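Local atomic coordinates of dihydrodipicolinate synthase (Rhodopseudomonas palustris, PDB entry 3DZ1), a protein that probably acts as a 4-hydroxy-tetrahydrodipicolinate synthase of the DapA family, a TIM-barrel lyase of the kind used in lysine biosynthesis. Residues E62-A67 and A95-D100; I252-Q257 and R292-Y297; V260-R265 and S278-P283. All blocks are in the same frame, centred on the assembly; numbering follows the deposited sequence.

Interaction 1: E62-A67 and A95-D100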
ATOM      1  N   GLU A  62     -12.638 -25.388 -14.153  1.00 22.19           N
ATOM      2  CA  GLU A  62     -11.459 -25.381 -15.011  1.00 22.92           C
ATOM      3  C   GLU A  62     -10.184 -25.593 -14.200  1.00 21.36           C
ATOM      4  O   GLU A  62      -9.312 -26.369 -14.593  1.00 20.14           O
ATOM      5  CB  GLU A  62     -11.376 -24.062 -15.777  1.00 23.95           C
ATOM      6  CG  GLU A  62     -12.553 -23.832 -16.702  1.00 28.30           C
ATOM      7  CD  GLU A  62     -12.480 -22.506 -17.421  1.00 28.82           C
ATOM      8  OE1 GLU A  62     -12.340 -21.471 -16.740  1.00 28.97           O
ATOM      9  OE2 GLU A  62     -12.567 -22.502 -18.666  1.00 29.04           O
ATOM     10  N   ALA A  63     -10.083 -24.903 -13.068  1.00 20.12           N
ATOM     11  CA  ALA A  63      -8.910 -25.026 -12.206  1.00 19.33           C
ATOM     12  C   ALA A  63      -8.724 -26.477 -11.767  1.00 19.97           C
ATOM     13  O   ALA A  63      -7.613 -27.006 -11.781  1.00 18.61           O
ATOM     14  CB  ALA A  63      -9.064 -24.127 -10.992  1.00 18.53           C
ATOM     15  N   GLU A  64      -9.820 -27.118 -11.379  1.00 19.14           N
ATOM     16  CA  GLU A  64      -9.762 -28.507 -10.947  1.00 19.03           C
ATOM     17  C   GLU A  64      -9.320 -29.424 -12.085  1.00 17.59           C
ATOM     18  O   GLU A  64      -8.518 -30.336 -11.880  1.00 15.86           O
ATOM     19  CB  GLU A  64     -11.130 -28.934 -10.406  1.00 22.17           C
ATOM     20  CG  GLU A  64     -11.460 -28.302  -9.054  1.00 24.96           C
ATOM     21  CD  GLU A  64     -12.925 -28.434  -8.675  1.00 27.99           C
ATOM     22  OE1 GLU A  64     -13.550 -29.456  -9.032  1.00 29.73           O
ATOM     23  OE2 GLU A  64     -13.450 -27.519  -8.008  1.00 28.93           O
ATOM     24  N   ALA A  65      -9.829 -29.173 -13.288  1.00 16.23           N
ATOM     25  CA  ALA A  65      -9.475 -29.985 -14.449  1.00 16.44           C
ATOM     26  C   ALA A  65      -7.997 -29.822 -14.802  1.00 17.19           C
ATOM     27  O   ALA A  65      -7.303 -30.799 -15.066  1.00 18.43           O
ATOM     28  CB  ALA A  65     -10.343 -29.602 -15.648  1.00 15.71           C
ATOM     29  N   VAL A  66      -7.517 -28.584 -14.802  1.00 15.70           N
ATOM     30  CA  VAL A  66      -6.120 -28.320 -15.124  1.00 14.45           C
ATOM     31  C   VAL A  66      -5.203 -29.014 -14.122  1.00 13.06           C
ATOM     32  O   VAL A  66      -4.294 -29.754 -14.504  1.00 12.47           O
ATOM     33  CB  VAL A  66      -5.828 -26.808 -15.120  1.00 15.33           C
ATOM     34  CG1 VAL A  66      -4.347 -26.559 -15.367  1.00 12.87           C
ATOM     35  CG2 VAL A  66      -6.663 -26.119 -16.194  1.00 16.19           C
ATOM     36  N   ALA A  67      -5.451 -28.776 -12.838  1.00 14.19           N
ATOM     37  CA  ALA A  67      -4.644 -29.383 -11.792  1.00 14.07           C
ATOM     38  C   ALA A  67      -4.642 -30.898 -11.955  1.00 15.34           C
ATOM     39  O   ALA A  67      -3.597 -31.538 -11.836  1.00 14.63           O
ATOM     40  CB  ALA A  67      -5.189 -29.008 -10.428  1.00 15.64           C
ATOM     41  N   ALA A  95      -7.843 -28.076  -2.375  1.00 12.59           N
ATOM     42  CA  ALA A  95      -6.773 -28.833  -1.728  1.00 12.75           C
ATOM     43  C   ALA A  95      -7.111 -30.321  -1.638  1.00 14.89           C
ATOM     44  O   ALA A  95      -6.315 -31.170  -2.038  1.00 14.31           O
ATOM     45  CB  ALA A  95      -6.504 -28.275  -0.342  1.00 13.36           C
ATOM     46  N   ARG A  96      -8.296 -30.632  -1.118  1.00 15.90           N
ATOM     47  CA  ARG A  96      -8.725 -32.021  -0.972  1.00 17.14           C
ATOM     48  C   ARG A  96      -8.871 -32.710  -2.323  1.00 16.25           C
ATOM     49  O   ARG A  96      -8.510 -33.877  -2.480  1.00 16.11           O
ATOM     50  CB  ARG A  96     -10.054 -32.091  -0.219  1.00 20.99           C
ATOM     51  CG  ARG A  96      -9.984 -31.634   1.229  1.00 25.28           C
ATOM     52  CD  ARG A  96      -8.999 -32.466   2.030  1.00 29.93           C
ATOM     53  NE  ARG A  96      -9.206 -32.316   3.468  1.00 33.88           N
ATOM     54  CZ  ARG A  96      -8.362 -32.757   4.397  1.00 34.14           C
ATOM     55  NH1 ARG A  96      -7.244 -33.377   4.047  1.00 33.47           N
ATOM     56  NH2 ARG A  96      -8.641 -32.581   5.684  1.00 35.77           N
ATOM     57  N   LEU A  97      -9.404 -31.979  -3.297  1.00 16.17           N
ATOM     58  CA  LEU A  97      -9.589 -32.512  -4.641  1.00 16.86           C
ATOM     59  C   LEU A  97      -8.240 -32.874  -5.245  1.00 16.48           C
ATOM     60  O   LEU A  97      -8.069 -33.948  -5.839  1.00 15.35           O
ATOM     61  CB  LEU A  97     -10.281 -31.471  -5.524  1.00 18.15           C
ATOM     62  CG  LEU A  97     -10.539 -31.865  -6.982  1.00 21.19           C
ATOM     63  CD1 LEU A  97     -11.784 -31.161  -7.474  1.00 23.87           C
ATOM     64  CD2 LEU A  97      -9.335 -31.525  -7.848  1.00 23.09           C
ATOM     65  N   SER A  98      -7.285 -31.965  -5.088  1.00 13.98           N
ATOM     66  CA  SER A  98      -5.942 -32.164  -5.615  1.00 14.02           C
ATOM     67  C   SER A  98      -5.268 -33.361  -4.964  1.00 12.96           C
ATOM     68  O   SER A  98      -4.635 -34.168  -5.643  1.00 13.96           O
ATOM     69  CB  SER A  98      -5.102 -30.907  -5.393  1.00 12.74           C
ATOM     70  OG  SER A  98      -5.678 -29.796  -6.053  1.00 13.02           O
HETATM   71  N   MSE A  99      -5.401 -33.479  -3.647  1.00 13.08           N
HETATM   72  CA  MSE A  99      -4.797 -34.597  -2.942  1.00 15.51           C
HETATM   73  C   MSE A  99      -5.442 -35.923  -3.351  1.00 15.86           C
HETATM   74  O   MSE A  99      -4.740 -36.916  -3.565  1.00 14.44           O
HETATM   75  CB  MSE A  99      -4.897 -34.396  -1.426  1.00 16.52           C
HETATM   76  CG  MSE A  99      -4.113 -33.192  -0.900  1.00 18.84           C
HETATM   77 SE   MSE A  99      -2.235 -33.139  -1.439  1.00 23.89          SE
HETATM   78  CE  MSE A  99      -1.580 -34.658  -0.431  1.00 21.39           C
ATOM     79  N   ASP A 100      -6.768 -35.950  -3.468  1.00 16.35           N
ATOM     80  CA  ASP A 100      -7.447 -37.180  -3.875  1.00 18.18           C
ATOM     81  C   ASP A 100      -7.023 -37.573  -5.287  1.00 17.12           C
ATOM     82  O   ASP A 100      -6.981 -38.757  -5.628  1.00 17.45           O
ATOM     83  CB  ASP A 100      -8.970 -37.016  -3.839  1.00 20.18           C
ATOM     84  CG  ASP A 100      -9.514 -36.899  -2.427  1.00 24.52           C
ATOM     85  OD1 ASP A 100      -8.921 -37.502  -1.508  1.00 26.92           O
ATOM     86  OD2 ASP A 100     -10.544 -36.219  -2.241  1.00 27.08           O
TER

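Interaction 2: I252-Q257 and R292-Y297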
ATOM      1  N   ILE A 252      16.934 -14.373 -17.887  1.00  6.63           N
ATOM      2  CA  ILE A 252      16.259 -14.540 -16.609  1.00  6.84           C
ATOM      3  C   ILE A 252      15.723 -13.181 -16.158  1.00  7.82           C
ATOM      4  O   ILE A 252      14.567 -13.063 -15.742  1.00  6.44           O
ATOM      5  CB  ILE A 252      17.230 -15.080 -15.527  1.00  6.88           C
ATOM      6  CG1 ILE A 252      17.520 -16.559 -15.794  1.00  7.34           C
ATOM      7  CG2 ILE A 252      16.643 -14.862 -14.130  1.00  6.88           C
ATOM      8  CD1 ILE A 252      18.602 -17.155 -14.906  1.00  7.64           C
ATOM      9  N   ARG A 253      16.554 -12.145 -16.246  1.00  9.36           N
ATOM     10  CA  ARG A 253      16.106 -10.827 -15.816  1.00 10.48           C
ATOM     11  C   ARG A 253      15.073 -10.208 -16.748  1.00  9.72           C
ATOM     12  O   ARG A 253      14.209  -9.458 -16.297  1.00  8.27           O
ATOM     13  CB  ARG A 253      17.298  -9.874 -15.617  1.00 14.08           C
ATOM     14  CG  ARG A 253      18.088  -9.558 -16.849  1.00 19.91           C
ATOM     15  CD  ARG A 253      17.491  -8.400 -17.648  1.00 18.08           C
ATOM     16  NE  ARG A 253      17.949  -8.502 -19.022  1.00 17.15           N
ATOM     17  CZ  ARG A 253      18.533  -7.530 -19.713  1.00 17.54           C
ATOM     18  NH1 ARG A 253      18.739  -6.341 -19.164  1.00 14.06           N
ATOM     19  NH2 ARG A 253      18.925  -7.766 -20.955  1.00 16.11           N
ATOM     20  N   TYR A 254      15.139 -10.525 -18.038  1.00  7.99           N
ATOM     21  CA  TYR A 254      14.160  -9.971 -18.976  1.00 10.09           C
ATOM     22  C   TYR A 254      12.781 -10.551 -18.660  1.00 10.65           C
ATOM     23  O   TYR A 254      11.777  -9.838 -18.682  1.00  9.12           O
ATOM     24  CB  TYR A 254      14.532 -10.299 -20.429  1.00  9.89           C
ATOM     25  CG  TYR A 254      13.812  -9.427 -21.441  1.00 11.76           C
ATOM     26  CD1 TYR A 254      14.401  -8.263 -21.932  1.00 12.10           C
ATOM     27  CD2 TYR A 254      12.518  -9.739 -21.867  1.00 12.12           C
ATOM     28  CE1 TYR A 254      13.719  -7.429 -22.826  1.00 13.23           C
ATOM     29  CE2 TYR A 254      11.829  -8.913 -22.753  1.00 11.17           C
ATOM     30  CZ  TYR A 254      12.434  -7.760 -23.228  1.00 12.30           C
ATOM     31  OH  TYR A 254      11.749  -6.933 -24.092  1.00  9.51           O
ATOM     32  N   GLU A 255      12.742 -11.847 -18.357  1.00 10.74           N
ATOM     33  CA  GLU A 255      11.491 -12.531 -18.037  1.00 13.16           C
ATOM     34  C   GLU A 255      10.985 -12.126 -16.654  1.00 15.12           C
ATOM     35  O   GLU A 255       9.796 -12.251 -16.352  1.00 14.63           O
ATOM     36  CB  GLU A 255      11.695 -14.050 -18.072  1.00 13.54           C
ATOM     37  CG  GLU A 255      10.404 -14.850 -18.018  1.00 16.42           C
ATOM     38  CD  GLU A 255      10.637 -16.330 -17.767  1.00 18.63           C
ATOM     39  OE1 GLU A 255      11.339 -16.972 -18.570  1.00 17.96           O
ATOM     40  OE2 GLU A 255      10.112 -16.854 -16.763  1.00 22.88           O
ATOM     41  N   HIS A 256      11.906 -11.653 -15.818  1.00 16.35           N
ATOM     42  CA  HIS A 256      11.592 -11.227 -14.458  1.00 20.26           C
ATOM     43  C   HIS A 256      10.991  -9.822 -14.431  1.00 21.04           C
ATOM     44  O   HIS A 256      11.445  -8.956 -13.688  1.00 25.99           O
ATOM     45  CB  HIS A 256      12.865 -11.263 -13.603  1.00 21.62           C
ATOM     46  CG  HIS A 256      12.642 -10.943 -12.157  1.00 24.60           C
ATOM     47  ND1 HIS A 256      11.845 -11.712 -11.338  1.00 28.28           N
ATOM     48  CD2 HIS A 256      13.125  -9.944 -11.381  1.00 26.97           C
ATOM     49  CE1 HIS A 256      11.847 -11.203 -10.119  1.00 27.23           C
ATOM     50  NE2 HIS A 256      12.616 -10.129 -10.117  1.00 25.63           N
ATOM     51  N   GLN A 257       9.988  -9.591 -15.265  1.00 22.25           N
ATOM     52  CA  GLN A 257       9.312  -8.301 -15.306  1.00 22.13           C
ATOM     53  C   GLN A 257       7.835  -8.560 -15.051  1.00 23.03           C
ATOM     54  O   GLN A 257       7.244  -9.440 -15.669  1.00 21.07           O
ATOM     55  CB  GLN A 257       9.484  -7.638 -16.676  1.00 21.59           C
ATOM     56  CG  GLN A 257      10.838  -7.011 -16.909  1.00 22.74           C
ATOM     57  CD  GLN A 257      10.939  -6.368 -18.279  1.00 24.34           C
ATOM     58  OE1 GLN A 257      11.003  -7.058 -19.299  1.00 23.71           O
ATOM     59  NE2 GLN A 257      10.941  -5.041 -18.311  1.00 20.50           N
ATOM     60  N   ARG A 292       9.605  -8.936 -28.787  1.00 10.39           N
ATOM     61  CA  ARG A 292       9.849 -10.274 -29.313  1.00 10.18           C
ATOM     62  C   ARG A 292      11.249 -10.350 -29.909  1.00  8.72           C
ATOM     63  O   ARG A 292      11.960 -11.330 -29.704  1.00  7.54           O
ATOM     64  CB  ARG A 292       8.812 -10.650 -30.384  1.00 12.31           C
ATOM     65  CG  ARG A 292       7.387 -10.789 -29.862  1.00 18.30           C
ATOM     66  CD  ARG A 292       6.516 -11.585 -30.830  1.00 20.84           C
ATOM     67  NE  ARG A 292       6.389 -10.953 -32.144  1.00 22.77           N
ATOM     68  CZ  ARG A 292       5.527  -9.982 -32.429  1.00 24.23           C
ATOM     69  NH1 ARG A 292       4.708  -9.524 -31.493  1.00 23.21           N
ATOM     70  NH2 ARG A 292       5.472  -9.476 -33.656  1.00 26.88           N
ATOM     71  N   GLU A 293      11.646  -9.311 -30.640  1.00  9.30           N
ATOM     72  CA  GLU A 293      12.975  -9.272 -31.249  1.00  8.76           C
ATOM     73  C   GLU A 293      14.044  -9.275 -30.158  1.00  9.84           C
ATOM     74  O   GLU A 293      15.054  -9.975 -30.264  1.00 10.06           O
ATOM     75  CB  GLU A 293      13.130  -8.013 -32.114  1.00 10.19           C
ATOM     76  CG  GLU A 293      14.402  -7.962 -32.967  1.00 11.19           C
ATOM     77  CD  GLU A 293      15.676  -7.803 -32.153  1.00 13.60           C
ATOM     78  OE1 GLU A 293      15.650  -7.058 -31.156  1.00 15.21           O
ATOM     79  OE2 GLU A 293      16.710  -8.404 -32.519  1.00 13.01           O
ATOM     80  N   GLU A 294      13.821  -8.487 -29.112  1.00  9.14           N
ATOM     81  CA  GLU A 294      14.776  -8.409 -28.010  1.00  9.42           C
ATOM     82  C   GLU A 294      14.929  -9.773 -27.345  1.00  9.01           C
ATOM     83  O   GLU A 294      16.040 -10.185 -27.018  1.00  8.03           O
ATOM     84  CB  GLU A 294      14.329  -7.356 -26.991  1.00  9.32           C
ATOM     85  CG  GLU A 294      14.167  -5.964 -27.605  1.00 10.50           C
ATOM     86  CD  GLU A 294      13.642  -4.935 -26.628  1.00 10.64           C
ATOM     87  OE1 GLU A 294      12.742  -5.273 -25.836  1.00  9.84           O
ATOM     88  OE2 GLU A 294      14.118  -3.780 -26.664  1.00 10.18           O
ATOM     89  N   VAL A 295      13.813 -10.469 -27.142  1.00  8.07           N
ATOM     90  CA  VAL A 295      13.857 -11.798 -26.541  1.00  8.84           C
ATOM     91  C   VAL A 295      14.617 -12.724 -27.492  1.00  7.91           C
ATOM     92  O   VAL A 295      15.448 -13.521 -27.062  1.00  7.54           O
ATOM     93  CB  VAL A 295      12.439 -12.370 -26.308  1.00  7.49           C
ATOM     94  CG1 VAL A 295      12.528 -13.839 -25.867  1.00  8.22           C
ATOM     95  CG2 VAL A 295      11.718 -11.542 -25.246  1.00  9.09           C
ATOM     96  N   ASP A 296      14.326 -12.614 -28.786  1.00  8.51           N
ATOM     97  CA  ASP A 296      15.004 -13.434 -29.787  1.00  8.86           C
ATOM     98  C   ASP A 296      16.507 -13.188 -29.738  1.00  9.39           C
ATOM     99  O   ASP A 296      17.303 -14.117 -29.884  1.00 10.49           O
ATOM    100  CB  ASP A 296      14.501 -13.116 -31.200  1.00  8.23           C
ATOM    101  CG  ASP A 296      13.087 -13.606 -31.449  1.00 10.72           C
ATOM    102  OD1 ASP A 296      12.595 -14.436 -30.657  1.00 11.11           O
ATOM    103  OD2 ASP A 296      12.472 -13.170 -32.449  1.00 11.20           O
ATOM    104  N   TYR A 297      16.896 -11.931 -29.545  1.00 10.20           N
ATOM    105  CA  TYR A 297      18.312 -11.583 -29.483  1.00 10.41           C
ATOM    106  C   TYR A 297      18.978 -12.295 -28.308  1.00 10.55           C
ATOM    107  O   TYR A 297      20.053 -12.881 -28.451  1.00 10.46           O
ATOM    108  CB  TYR A 297      18.486 -10.068 -29.334  1.00 11.48           C
ATOM    109  CG  TYR A 297      19.931  -9.621 -29.328  1.00 14.93           C
ATOM    110  CD1 TYR A 297      20.737  -9.777 -30.456  1.00 14.26           C
ATOM    111  CD2 TYR A 297      20.496  -9.043 -28.194  1.00 16.69           C
ATOM    112  CE1 TYR A 297      22.074  -9.364 -30.453  1.00 15.26           C
ATOM    113  CE2 TYR A 297      21.830  -8.626 -28.181  1.00 16.14           C
ATOM    114  CZ  TYR A 297      22.611  -8.789 -29.311  1.00 16.04           C
ATOM    115  OH  TYR A 297      23.921  -8.367 -29.295  1.00 13.20           O
TER

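Interaction 3: V260-R265 and S278-P283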
ATOM      1  N   VAL A 260       4.860  -8.533 -18.110  1.00 28.92           N
ATOM      2  CA  VAL A 260       5.561  -8.936 -19.324  1.00 27.26           C
ATOM      3  C   VAL A 260       6.137 -10.343 -19.174  1.00 24.62           C
ATOM      4  O   VAL A 260       6.273 -11.078 -20.152  1.00 21.32           O
ATOM      5  CB  VAL A 260       6.720  -7.962 -19.639  1.00 29.16           C
ATOM      6  CG1 VAL A 260       7.412  -8.373 -20.930  1.00 30.21           C
ATOM      7  CG2 VAL A 260       6.195  -6.542 -19.742  1.00 29.24           C
ATOM      8  N   GLY A 261       6.465 -10.706 -17.937  1.00 22.53           N
ATOM      9  CA  GLY A 261       7.040 -12.007 -17.648  1.00 20.91           C
ATOM     10  C   GLY A 261       6.305 -13.203 -18.221  1.00 20.03           C
ATOM     11  O   GLY A 261       6.924 -14.084 -18.818  1.00 18.49           O
ATOM     12  N   LEU A 262       4.990 -13.247 -18.035  1.00 17.83           N
ATOM     13  CA  LEU A 262       4.193 -14.357 -18.548  1.00 16.97           C
ATOM     14  C   LEU A 262       4.229 -14.375 -20.070  1.00 13.94           C
ATOM     15  O   LEU A 262       4.278 -15.439 -20.687  1.00 11.17           O
ATOM     16  CB  LEU A 262       2.744 -14.236 -18.073  1.00 19.17           C
ATOM     17  CG  LEU A 262       1.806 -15.364 -18.512  1.00 21.03           C
ATOM     18  CD1 LEU A 262       2.319 -16.702 -17.990  1.00 20.66           C
ATOM     19  CD2 LEU A 262       0.409 -15.088 -17.983  1.00 22.05           C
ATOM     20  N   SER A 263       4.199 -13.189 -20.671  1.00 12.81           N
ATOM     21  CA  SER A 263       4.239 -13.074 -22.122  1.00 12.59           C
ATOM     22  C   SER A 263       5.561 -13.601 -22.650  1.00 11.81           C
ATOM     23  O   SER A 263       5.608 -14.230 -23.709  1.00 12.08           O
ATOM     24  CB  SER A 263       4.062 -11.618 -22.553  1.00 13.84           C
ATOM     25  OG  SER A 263       2.774 -11.152 -22.193  1.00 17.52           O
ATOM     26  N   VAL A 264       6.639 -13.339 -21.917  1.00 10.44           N
ATOM     27  CA  VAL A 264       7.954 -13.806 -22.335  1.00 11.37           C
ATOM     28  C   VAL A 264       8.020 -15.326 -22.238  1.00 10.27           C
ATOM     29  O   VAL A 264       8.471 -15.994 -23.169  1.00  9.13           O
ATOM     30  CB  VAL A 264       9.079 -13.185 -21.475  1.00 10.43           C
ATOM     31  CG1 VAL A 264      10.426 -13.807 -21.841  1.00 10.66           C
ATOM     32  CG2 VAL A 264       9.127 -11.678 -21.697  1.00 12.56           C
ATOM     33  N   ARG A 265       7.563 -15.862 -21.109  1.00 10.45           N
ATOM     34  CA  ARG A 265       7.557 -17.309 -20.876  1.00 10.98           C
ATOM     35  C   ARG A 265       6.788 -18.063 -21.947  1.00 10.28           C
ATOM     36  O   ARG A 265       7.301 -19.002 -22.552  1.00 10.26           O
ATOM     37  CB  ARG A 265       6.898 -17.651 -19.539  1.00 12.64           C
ATOM     38  CG  ARG A 265       7.661 -17.250 -18.301  1.00 20.04           C
ATOM     39  CD  ARG A 265       6.847 -17.605 -17.061  1.00 18.74           C
ATOM     40  NE  ARG A 265       7.508 -17.204 -15.825  1.00 23.47           N
ATOM     41  CZ  ARG A 265       7.790 -15.947 -15.497  1.00 24.64           C
ATOM     42  NH1 ARG A 265       7.471 -14.958 -16.313  1.00 27.55           N
ATOM     43  NH2 ARG A 265       8.392 -15.680 -14.347  1.00 28.38           N
ATOM     44  N   SER A 278       0.757 -19.109 -27.508  1.00 15.27           N
ATOM     45  CA  SER A 278       1.334 -18.339 -26.412  1.00 15.73           C
ATOM     46  C   SER A 278       0.257 -17.493 -25.741  1.00 15.82           C
ATOM     47  O   SER A 278       0.548 -16.656 -24.894  1.00 15.63           O
ATOM     48  CB  SER A 278       2.438 -17.425 -26.943  1.00 17.26           C
ATOM     49  OG  SER A 278       1.926 -16.539 -27.925  1.00 19.89           O
ATOM     50  N   ALA A 279      -0.991 -17.731 -26.120  1.00 15.91           N
ATOM     51  CA  ALA A 279      -2.124 -16.982 -25.588  1.00 17.92           C
ATOM     52  C   ALA A 279      -2.327 -17.039 -24.073  1.00 17.44           C
ATOM     53  O   ALA A 279      -2.031 -18.043 -23.418  1.00 15.61           O
ATOM     54  CB  ALA A 279      -3.404 -17.438 -26.288  1.00 16.55           C
ATOM     55  N   GLN A 280      -2.827 -15.929 -23.538  1.00 18.92           N
ATOM     56  CA  GLN A 280      -3.158 -15.797 -22.123  1.00 20.24           C
ATOM     57  C   GLN A 280      -4.616 -15.364 -22.135  1.00 20.01           C
ATOM     58  O   GLN A 280      -5.133 -14.952 -23.174  1.00 19.26           O
ATOM     59  CB  GLN A 280      -2.359 -14.682 -21.453  1.00 20.99           C
ATOM     60  CG  GLN A 280      -0.876 -14.692 -21.691  1.00 23.72           C
ATOM     61  CD  GLN A 280      -0.220 -13.431 -21.170  1.00 24.03           C
ATOM     62  OE1 GLN A 280       0.878 -13.076 -21.587  1.00 26.07           O
ATOM     63  NE2 GLN A 280      -0.892 -12.750 -20.247  1.00 22.48           N
ATOM     64  N   ARG A 281      -5.282 -15.452 -20.991  1.00 18.92           N
ATOM     65  CA  ARG A 281      -6.664 -15.011 -20.907  1.00 19.31           C
ATOM     66  C   ARG A 281      -6.643 -13.566 -20.424  1.00 18.57           C
ATOM     67  O   ARG A 281      -5.666 -13.128 -19.818  1.00 18.71           O
ATOM     68  CB  ARG A 281      -7.445 -15.873 -19.918  1.00 20.74           C
ATOM     69  CG  ARG A 281      -7.807 -17.246 -20.437  1.00 25.22           C
ATOM     70  CD  ARG A 281      -8.815 -17.902 -19.514  1.00 28.34           C
ATOM     71  NE  ARG A 281      -9.346 -19.140 -20.069  1.00 30.70           N
ATOM     72  CZ  ARG A 281     -10.273 -19.880 -19.475  1.00 33.58           C
ATOM     73  NH1 ARG A 281     -10.771 -19.505 -18.306  1.00 33.61           N
ATOM     74  NH2 ARG A 281     -10.702 -20.995 -20.050  1.00 33.95           N
ATOM     75  N   LYS A 282      -7.706 -12.819 -20.701  1.00 19.34           N
ATOM     76  CA  LYS A 282      -7.777 -11.428 -20.262  1.00 19.59           C
ATOM     77  C   LYS A 282      -7.936 -11.415 -18.743  1.00 18.96           C
ATOM     78  O   LYS A 282      -8.628 -12.262 -18.184  1.00 18.46           O
ATOM     79  CB  LYS A 282      -8.980 -10.725 -20.895  1.00 21.46           C
ATOM     80  CG  LYS A 282      -8.965 -10.657 -22.413  1.00 26.45           C
ATOM     81  CD  LYS A 282     -10.157  -9.853 -22.922  1.00 29.85           C
ATOM     82  CE  LYS A 282     -10.225  -9.842 -24.441  1.00 32.46           C
ATOM     83  NZ  LYS A 282     -10.458 -11.208 -24.995  1.00 34.38           N
ATOM     84  N   PRO A 283      -7.293 -10.461 -18.054  1.00 21.12           N
ATOM     85  CA  PRO A 283      -6.437  -9.417 -18.624  1.00 21.35           C
ATOM     86  C   PRO A 283      -5.014  -9.928 -18.869  1.00 22.26           C
ATOM     87  O   PRO A 283      -4.460 -10.659 -18.051  1.00 21.87           O
ATOM     88  CB  PRO A 283      -6.490  -8.326 -17.564  1.00 21.06           C
ATOM     89  CG  PRO A 283      -6.517  -9.127 -16.298  1.00 21.07           C
ATOM     90  CD  PRO A 283      -7.519 -10.221 -16.615  1.00 20.02           C
TER

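Interaction 1: E62-A67 and A95-D100
The carboxylate of E64 is met on one face by a methyl of L97: L97 CD1 lies off the plane of the group, displaced from above CD toward the OE1 side, and comes to 2.9 Å from E64 OE1. The opposite face takes nothing from 95-100, and OE2 is the farther oxygen, 4.0 Å from the same CD1. A methyl group thus packs against a carboxylate oxygen, closer than is usual, and the packing is locally tight. L97 adds to that impression, for its chi2 of 150° is 30° off the staggered value, which may reflect strain or some uncertainty in the branch. The two side chains cross at about a right angle. E64 holds CG beside its backbone N, anti to the carbonyl carbon (chi1 -72°), and continues extended, laying its CB and CG over the forked end of the leucine; L97 CD1 approaches E64 CG to 3.3 Å, while CD2 stays at 4.0 Å from that atom. Helices 60-73 and 88-101 are successive outer helices of the (beta/alpha)8 barrel, joined in sequence through strand 78-82, and the E64-L97 pair lies farther from the barrel strands than A67 and S98 do. Deeper in, A67 points at helix 88-101 and meets S98 more loosely, A67 CB being 4.5 Å from S98 OG, and both side chains rest on V81 of that strand. The serine hydroxyl is engaged within its own helix, bonded to the carbonyl O of L94. The E64 side chain also packs on R93 and L94, one turn earlier in helix 88-101 than L97.

Interaction 2: I252-Q257 and R292-Y297
Y254 lies in the last turn of helix 238-255 and V295 on helix 289-301, their CA atoms 7.8 Å apart, with the chain leaving helical geometry at H256, the centre of an inverse gamma turn. CG of Y254 lies anti to its own N (chi1 -163°), which carries the phenol across to the facing helix. There the hydroxyl donates to the carboxylate of E294, OH to OE1 2.6 Å, meeting the oxygen almost in line with its CD-OE1 bond. OE1 is at the ring edge, close to the ring plane, yet the carboxylate itself is turned 84° from that plane. V295 adds an apolar contact at an oblique angle, CG2 to CE2 of the tyrosine 3.6 Å. The acid is buried but doubly engaged, since its OE2 forms a salt bridge with R211 of a neighbouring subunit; that charge would be expected to favour the carboxylate form. The contact belongs to the helices that follow the barrel, a C-terminal addition known from this family: V264 of helix 260-271 fills in beside Y254, and A291 and L298 of helix 289-301 pack on its side chain.

Interaction 3: V260-R265 and S278-P283
L262 and Q280 reach toward each other from opposite directions, and the leucine ends over a face of the glutamine amide. The contact ties helix 260-271, one of the helices that follow the TIM barrel in this family, to the irregular segment 278-283 on the way to helix 289-301. L262 CD2 sits above the nitrogen end of the amide, 3.5 Å from Q280 NE2, and the branch point L262 CG lies almost directly over the amide carbon, 3.9 Å from Q280 CD. A methyl and its branch point thus cover one face of the flat group, while OE1 is directed to S263. Q280 places its CG beside the backbone N (chi1 -49°) and runs on extended, which brings the amide against L262 and S263; K266 and E54 also pack against this side chain. At the oxygen end, the angle CD-OE1-OG between the amide and the serine hydroxyl is about 152°, a fairly straight approach to the carbonyl oxygen. S263 OG is hydrogen-bonded to the carbonyl O of A285, its stronger partner, and also lies 2.8 Å from Q280 OE1, so a single proton faces two acceptors. A hydroxyl positioned in this way can serve one at a time, and it can tie helix 260-271 to either of two points in the following loop. The backbone N of the residue after Q280, R281, is hydrogen-bonded to E54 OE1. The backbone N of S263 also approaches Q280 OE1, to 3.4 Å, but at an angle too poor for a hydrogen bond.

Overall arrangement
Interactions 2 and 3 share the helices that follow the barrel: interaction 3 is nested in the chain loop closed by interaction 2, and their centres are 13 Å apart. A salt bridge joins them directly, E255 OE2 to R265 NE at 2.8 Å, beside packing of Y254 and E255 on V264. Interaction 1 lies on the barrel wall, its centre 23 Å from that of interaction 3, yet E62 OE2 reaches R281 NH2 at 2.8 Å, so the 278-283 loop bridges wall and C-terminal helices. Interactions 1 and 2 do not touch, with nearest atoms about 17 Å apart. All three lie away from M217, the predicted pyruvate-binding residue on strand 215-218.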